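Local structure of MmcR (Streptomyces lavendulae, 3GWZ) at residues E333-E336 with S337-A340. The protein transfers the methyl group of S-adenosyl-L-methionine to the quinone hydroxyl of demethylmitomycins A and B, building their methoxy group. Residues are numbered along the deposited sequence; the frame is centred on the assembly and turned at random.
Sequences ERSE and SEFA
One face of the Phe339 ring lies against Arg334: CB of Arg334 sits over it, 4.1 Å from the ring centroid, in a CH-pi contact displaced toward the rim. The arginine crosses the phenylalanine at about a right angle, its CD coming 3.9 Å from CE1 of Phe339. Its chain, extended from CG to NE, carries the guanidinium onward at an oblique tilt to the ring, with planes 48° apart, into a salt bridge with Asp283 and hydrogen bonds to the carbonyl oxygens of Trp281 and Leu278. Leu278 and Leu309 also touch the phenylalanine. The extended chain of Glu338 brings its carboxylate to the backbone of Ser335, where OE1 accepts a hydrogen bond from N of Ser335 at 3.0 Å, nearly straight (168°), on its anti side and somewhat out of plane. With chi1 at -80°, CG of Glu338 stands beside its own backbone N, which lays the chain alongside Ser335, CG 3.6 Å from OG of Ser335. A water donates to the same OE1 and to the Glu333 carbonyl oxygen, bridging helix and loop. Here the loop after helix 316-329 enters helix 336-344 of the class I methyltransferase domain. Ser335 is the N-cap, and the bond from Ser335 N to Glu338 OE1 is the half of a capping box in which the fourth residue's side chain accepts the cap residue's N-H; OG of Ser335 lies 3.1 Å from N of Glu338. That OG also hydrogen-bonds OG of Ser337 at 3.0 Å. The first helical bonds follow, Phe339 N to Ser335 O and Ala340 N to Glu336 O, the latter 2.8 Å long. Just before the cap, the carboxylate of Glu333 bonds ND1 of His279, the probable proton acceptor, and ND2 of substrate-binding Asn308.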
loop_
_atom_site.group_PDB
_atom_site.type_symbol
_atom_site.label_atom_id
_atom_site.label_comp_id
_atom_site.label_asym_id
_atom_site.label_seq_id
_atom_site.Cartn_x
_atom_site.Cartn_y
_atom_site.Cartn_z
ATOM N N GLU A 333 -21.163 -28.409 4.546
ATOM C CA GLU A 333 -20.871 -28.783 3.167
ATOM C C GLU A 333 -21.606 -30.072 2.875
ATOM O O GLU A 333 -21.870 -30.866 3.788
ATOM C CB GLU A 333 -19.364 -28.978 2.955
ATOM C CG GLU A 333 -18.497 -27.803 3.412
ATOM C CD GLU A 333 -18.594 -26.582 2.499
ATOM O OE1 GLU A 333 -19.568 -26.479 1.718
ATOM O OE2 GLU A 333 -17.694 -25.712 2.572
ATOM N N ARG A 334 -21.931 -30.280 1.603
ATOM C CA ARG A 334 -22.684 -31.450 1.182
ATOM C C ARG A 334 -21.978 -32.167 0.028
ATOM O O ARG A 334 -21.174 -31.564 -0.690
ATOM C CB ARG A 334 -24.089 -31.032 0.735
ATOM C CG ARG A 334 -25.054 -30.692 1.879
ATOM C CD ARG A 334 -26.329 -30.066 1.311
ATOM N NE ARG A 334 -27.274 -29.687 2.352
ATOM C CZ ARG A 334 -27.420 -28.449 2.816
ATOM N NH1 ARG A 334 -26.682 -27.451 2.323
ATOM N NH2 ARG A 334 -28.318 -28.207 3.766
ATOM N N SER A 335 -22.276 -33.455 -0.129
ATOM C CA SER A 335 -21.849 -34.220 -1.299
ATOM C C SER A 335 -22.823 -33.946 -2.440
ATOM O O SER A 335 -23.902 -33.400 -2.219
ATOM C CB SER A 335 -21.852 -35.717 -0.989
ATOM O OG SER A 335 -23.179 -36.209 -0.920
ATOM N N GLU A 336 -22.453 -34.322 -3.659
ATOM C CA GLU A 336 -23.369 -34.139 -4.782
ATOM C C GLU A 336 -24.677 -34.910 -4.577
ATOM O O GLU A 336 -25.738 -34.416 -4.916
ATOM C CB GLU A 336 -22.710 -34.529 -6.110
ATOM C CG GLU A 336 -23.566 -34.231 -7.328
ATOM C CD GLU A 336 -22.859 -34.534 -8.645
ATOM O OE1 GLU A 336 -21.650 -34.235 -8.771
ATOM O OE2 GLU A 336 -23.525 -35.065 -9.558
ATOM N N SER A 337 -24.599 -36.114 -4.015
ATOM C CA SER A 337 -25.800 -36.918 -3.802
ATOM C C SER A 337 -26.713 -36.288 -2.758
ATOM O O SER A 337 -27.940 -36.362 -2.857
ATOM C CB SER A 337 -25.452 -38.358 -3.403
ATOM O OG SER A 337 -24.775 -38.407 -2.163
ATOM N N GLU A 338 -26.120 -35.668 -1.748
ATOM C CA GLU A 338 -26.915 -34.916 -0.787
ATOM C C GLU A 338 -27.635 -33.739 -1.448
ATOM O O GLU A 338 -28.821 -33.507 -1.197
ATOM C CB GLU A 338 -26.049 -34.480 0.405
ATOM C CG GLU A 338 -25.845 -35.622 1.401
ATOM C CD GLU A 338 -24.725 -35.369 2.397
ATOM O OE1 GLU A 338 -23.892 -34.471 2.162
ATOM O OE2 GLU A 338 -24.678 -36.083 3.415
ATOM N N PHE A 339 -26.934 -32.999 -2.306
ATOM C CA PHE A 339 -27.584 -31.916 -3.031
ATOM C C PHE A 339 -28.699 -32.480 -3.922
ATOM O O PHE A 339 -29.800 -31.930 -3.976
ATOM C CB PHE A 339 -26.586 -31.134 -3.891
ATOM C CG PHE A 339 -25.940 -29.973 -3.182
ATOM C CD1 PHE A 339 -26.711 -28.962 -2.625
ATOM C CD2 PHE A 339 -24.560 -29.886 -3.087
ATOM C CE1 PHE A 339 -26.110 -27.893 -1.969
ATOM C CE2 PHE A 339 -23.955 -28.814 -2.441
ATOM C CZ PHE A 339 -24.732 -27.819 -1.887
ATOM N N ALA A 340 -28.400 -33.578 -4.614
ATOM C CA ALA A 340 -29.346 -34.174 -5.563
ATOM C C ALA A 340 -30.658 -34.545 -4.885
ATOM O O ALA A 340 -31.733 -34.357 -5.455
ATOM C CB ALA A 340 -28.724 -35.394 -6.239
HETATM O O HOH W 1 -23.834 -32.674 4.738
#